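Local atomic coordinates of hypoxanthine-guanine phosphoribosyltransferase (Thermus thermophilus, PDB entry 3ACC), a protein that probably catalyses the magnesium-dependent transfer of a phosphoribosyl group from 5-phospho-alpha-D-ribose 1-diphosphate to hypoxanthine or guanine, giving IMP or GMP in purine salvage. Residues Pro39-Val44 against Ile99-Ile104. Sequence-based numbering, arbitrary orientation.
Sequences PHLICV and IVVEDI. With 5GP (guanosine-5'-monophosphate), chain B.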
ATOM      1  N   PRO A  39       0.427  16.516   8.273  1.00 21.38           N
ATOM      2  CA  PRO A  39      -0.618  16.035   7.366  1.00 21.02           C
ATOM      3  C   PRO A  39      -1.175  14.651   7.666  1.00 19.74           C
ATOM      4  O   PRO A  39      -0.532  13.825   8.316  1.00 18.95           O
ATOM      5  CB  PRO A  39       0.060  16.092   5.999  1.00 20.64           C
ATOM      6  CG  PRO A  39       1.485  15.788   6.331  1.00 22.89           C
ATOM      7  CD  PRO A  39       1.722  16.624   7.577  1.00 19.88           C
ATOM      8  N   HIS A  40      -2.389  14.418   7.184  1.00 19.18           N
ATOM      9  CA  HIS A  40      -3.065  13.136   7.337  1.00 17.98           C
ATOM     10  C   HIS A  40      -3.365  12.684   5.917  1.00 18.74           C
ATOM     11  O   HIS A  40      -4.265  13.218   5.266  1.00 19.42           O
ATOM     12  CB  HIS A  40      -4.368  13.307   8.119  1.00 16.14           C
ATOM     13  CG  HIS A  40      -5.192  12.059   8.212  1.00 16.56           C
ATOM     14  ND1 HIS A  40      -4.749  10.916   8.846  1.00 12.59           N
ATOM     15  CD2 HIS A  40      -6.441  11.782   7.767  1.00 15.10           C
ATOM     16  CE1 HIS A  40      -5.690   9.991   8.789  1.00 13.66           C
ATOM     17  NE2 HIS A  40      -6.728  10.490   8.138  1.00 14.35           N
ATOM     18  N   LEU A  41      -2.598  11.713   5.428  1.00 17.94           N
ATOM     19  CA  LEU A  41      -2.786  11.212   4.074  1.00 18.81           C
ATOM     20  C   LEU A  41      -3.789  10.071   3.975  1.00 17.47           C
ATOM     21  O   LEU A  41      -3.632   9.031   4.611  1.00 16.43           O
ATOM     22  CB  LEU A  41      -1.445  10.768   3.479  1.00 20.49           C
ATOM     23  CG  LEU A  41      -0.456  11.878   3.115  1.00 24.05           C
ATOM     24  CD1 LEU A  41       0.049  12.566   4.373  1.00 25.17           C
ATOM     25  CD2 LEU A  41       0.705  11.280   2.339  1.00 25.10           C
ATOM     26  N   ILE A  42      -4.816  10.274   3.156  1.00 15.79           N
ATOM     27  CA  ILE A  42      -5.848   9.263   2.957  1.00 16.98           C
ATOM     28  C   ILE A  42      -5.681   8.578   1.595  1.00 16.77           C
ATOM     29  O   ILE A  42      -5.896   9.195   0.552  1.00 16.41           O
ATOM     30  CB  ILE A  42      -7.256   9.887   3.027  1.00 16.44           C
ATOM     31  CG1 ILE A  42      -7.463  10.557   4.386  1.00 17.59           C
ATOM     32  CG2 ILE A  42      -8.315   8.817   2.812  1.00 17.66           C
ATOM     33  CD1 ILE A  42      -8.846  11.160   4.569  1.00 16.58           C
ATOM     34  N   CYS A  43      -5.289   7.308   1.620  1.00 15.70           N
ATOM     35  CA  CYS A  43      -5.095   6.518   0.405  1.00 16.26           C
ATOM     36  C   CYS A  43      -6.418   5.942  -0.098  1.00 16.42           C
ATOM     37  O   CYS A  43      -7.172   5.332   0.668  1.00 15.59           O
ATOM     38  CB  CYS A  43      -4.114   5.366   0.675  1.00 15.98           C
ATOM     39  SG  CYS A  43      -3.894   4.186  -0.708  1.00 17.71           S
ATOM     40  N   VAL A  44      -6.699   6.133  -1.386  1.00 16.50           N
ATOM     41  CA  VAL A  44      -7.924   5.602  -1.972  1.00 15.33           C
ATOM     42  C   VAL A  44      -7.598   4.236  -2.556  1.00 15.83           C
ATOM     43  O   VAL A  44      -6.953   4.133  -3.596  1.00 16.72           O
ATOM     44  CB  VAL A  44      -8.480   6.531  -3.086  1.00 15.78           C
ATOM     45  CG1 VAL A  44      -9.767   5.952  -3.663  1.00 16.34           C
ATOM     46  CG2 VAL A  44      -8.766   7.918  -2.519  1.00 16.23           C
ATOM     47  N   ILE A  99      -4.629  15.184   3.001  1.00 16.54           N
ATOM     48  CA  ILE A  99      -4.106  15.020   1.658  1.00 17.30           C
ATOM     49  C   ILE A  99      -4.643  13.710   1.111  1.00 16.71           C
ATOM     50  O   ILE A  99      -4.305  12.635   1.611  1.00 16.82           O
ATOM     51  CB  ILE A  99      -2.570  14.943   1.618  1.00 17.26           C
ATOM     52  CG1 ILE A  99      -1.956  16.252   2.125  1.00 13.53           C
ATOM     53  CG2 ILE A  99      -2.112  14.647   0.176  1.00 15.32           C
ATOM     54  CD1 ILE A  99      -0.448  16.231   2.151  1.00 13.66           C
ATOM     55  N   VAL A 100      -5.486  13.805   0.090  1.00 17.06           N
ATOM     56  CA  VAL A 100      -6.058  12.624  -0.540  1.00 16.70           C
ATOM     57  C   VAL A 100      -5.038  12.061  -1.529  1.00 18.17           C
ATOM     58  O   VAL A 100      -4.435  12.808  -2.307  1.00 16.86           O
ATOM     59  CB  VAL A 100      -7.356  12.975  -1.306  1.00 17.76           C
ATOM     60  CG1 VAL A 100      -7.881  11.750  -2.043  1.00 18.86           C
ATOM     61  CG2 VAL A 100      -8.404  13.498  -0.337  1.00 17.21           C
ATOM     62  N   VAL A 101      -4.821  10.750  -1.479  1.00 15.33           N
ATOM     63  CA  VAL A 101      -3.883  10.111  -2.398  1.00 14.88           C
ATOM     64  C   VAL A 101      -4.679   9.200  -3.322  1.00 14.83           C
ATOM     65  O   VAL A 101      -5.237   8.182  -2.904  1.00 15.61           O
ATOM     66  CB  VAL A 101      -2.805   9.306  -1.641  1.00 15.63           C
ATOM     67  CG1 VAL A 101      -1.831   8.668  -2.634  1.00 12.57           C
ATOM     68  CG2 VAL A 101      -2.056  10.234  -0.694  1.00 12.60           C
ATOM     69  N   GLU A 102      -4.736   9.595  -4.585  1.00 13.80           N
ATOM     70  CA  GLU A 102      -5.495   8.884  -5.598  1.00 15.67           C
ATOM     71  C   GLU A 102      -4.602   8.272  -6.681  1.00 16.43           C
ATOM     72  O   GLU A 102      -3.449   8.685  -6.854  1.00 13.87           O
ATOM     73  CB  GLU A 102      -6.476   9.869  -6.237  1.00 18.89           C
ATOM     74  CG  GLU A 102      -7.447   9.235  -7.176  1.00 25.54           C
ATOM     75  CD  GLU A 102      -8.416   8.338  -6.454  1.00 24.48           C
ATOM     76  OE1 GLU A 102      -9.349   8.869  -5.817  1.00 26.87           O
ATOM     77  OE2 GLU A 102      -8.233   7.108  -6.517  1.00 24.65           O
ATOM     78  N   ASP A 103      -5.128   7.289  -7.412  1.00 15.75           N
ATOM     79  CA  ASP A 103      -4.353   6.672  -8.483  1.00 16.10           C
ATOM     80  C   ASP A 103      -4.459   7.478  -9.778  1.00 16.33           C
ATOM     81  O   ASP A 103      -3.457   7.960 -10.306  1.00 18.03           O
ATOM     82  CB  ASP A 103      -4.789   5.214  -8.718  1.00 16.13           C
ATOM     83  CG  ASP A 103      -6.290   5.056  -8.927  1.00 18.90           C
ATOM     84  OD1 ASP A 103      -7.037   6.049  -8.816  1.00 19.94           O
ATOM     85  OD2 ASP A 103      -6.726   3.913  -9.198  1.00 18.58           O
ATOM     86  N   ILE A 104      -5.672   7.640 -10.285  1.00 15.97           N
ATOM     87  CA  ILE A 104      -5.863   8.391 -11.515  1.00 16.08           C
ATOM     88  C   ILE A 104      -7.229   9.061 -11.545  1.00 15.65           C
ATOM     89  O   ILE A 104      -8.218   8.490 -11.091  1.00 16.30           O
ATOM     90  CB  ILE A 104      -5.704   7.467 -12.748  1.00 15.83           C
ATOM     91  CG1 ILE A 104      -5.982   8.252 -14.031  1.00 16.49           C
ATOM     92  CG2 ILE A 104      -6.628   6.257 -12.624  1.00 16.68           C
ATOM     93  CD1 ILE A 104      -5.605   7.491 -15.289  1.00 17.67           C
TER
HETATM   94  P   5GP B 817     -13.360   8.712 -12.154  1.00 21.63           P
HETATM   95  O1P 5GP B 817     -14.097   8.715 -13.433  1.00 20.89           O
HETATM   96  O2P 5GP B 817     -14.408   8.784 -10.946  1.00 24.43           O
HETATM   97  O3P 5GP B 817     -12.381   9.986 -12.084  1.00 18.86           O
HETATM   98  O5' 5GP B 817     -12.471   7.356 -12.090  1.00 22.83           O
HETATM   99  C5' 5GP B 817     -12.287   6.991 -10.727  1.00 25.22           C
HETATM  100  C4' 5GP B 817     -11.611   5.619 -10.645  1.00 24.04           C
HETATM  101  O4' 5GP B 817     -11.763   4.891 -11.905  1.00 23.10           O
HETATM  102  C3' 5GP B 817     -10.091   5.774 -10.461  1.00 23.43           C
HETATM  103  O3' 5GP B 817      -9.762   5.985  -9.088  1.00 24.71           O
HETATM  104  C2' 5GP B 817      -9.582   4.424 -10.968  1.00 23.64           C
HETATM  105  O2' 5GP B 817      -9.646   3.412  -9.955  1.00 27.31           O
HETATM  106  C1' 5GP B 817     -10.547   4.113 -12.134  1.00 21.78           C
HETATM  107  N9  5GP B 817      -9.894   4.392 -13.425  1.00 21.45           N
HETATM  108  C8  5GP B 817     -10.107   5.460 -14.264  1.00 19.91           C
HETATM  109  N7  5GP B 817      -9.332   5.363 -15.314  1.00 18.23           N
HETATM  110  C5  5GP B 817      -8.585   4.238 -15.212  1.00 18.81           C
HETATM  111  C6  5GP B 817      -7.581   3.607 -16.022  1.00 18.33           C
HETATM  112  O6  5GP B 817      -7.224   4.101 -17.081  1.00 19.37           O
HETATM  113  N1  5GP B 817      -7.027   2.431 -15.577  1.00 18.48           N
HETATM  114  C2  5GP B 817      -7.427   1.870 -14.381  1.00 17.00           C
HETATM  115  N2  5GP B 817      -6.860   0.698 -13.952  1.00 18.05           N
HETATM  116  N3  5GP B 817      -8.350   2.450 -13.630  1.00 17.47           N
HETATM  117  C4  5GP B 817      -8.942   3.607 -14.000  1.00 17.54           C
HETATM  118  O   HOH W   1      -8.013   4.578  -6.289  1.00 28.12           O
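Glu102 starts out with CG anti to the backbone N (chi1 -173°) and then bends at chi2 (68°), a course that lays its carboxylate against the two methyls of Val44; OE2 comes within 3.4 Å of Val44 CG1. One water donates to Val44 O at 2.9 Å and, at a rather short distance, to Glu102 OE2, bridging the two segments. In parallel pairing a residue bonds to the two neighbours of the residue it faces: Ile42, opposite Val100, gives its N to Ile99 O at 2.9 Å and takes Val101 N on its O at 2.8 Å; Val44 N closes the series on Val101 O. These are adjacent strands of the parallel sheet of a type I phosphoribosyltransferase. Leu41, Cys43 and Val101 pack on helix 49-56, and Ile99 on Tyr34, while Ile42, Val44 and Val100 pack against helix 109-120. On that latter face Val44 CG2 meets Val100 CG1 at 4.0 Å. Glu102 and Asp103 are the acidic pair of the family's PRPP motif: Asp103 OD1 accepts from the ribose O3' of GMP at 2.7 Å and OD2 from O2' at 3.1 Å, while Glu102 OE2, lying close to O3', accepts the backbone N-H of Asp103.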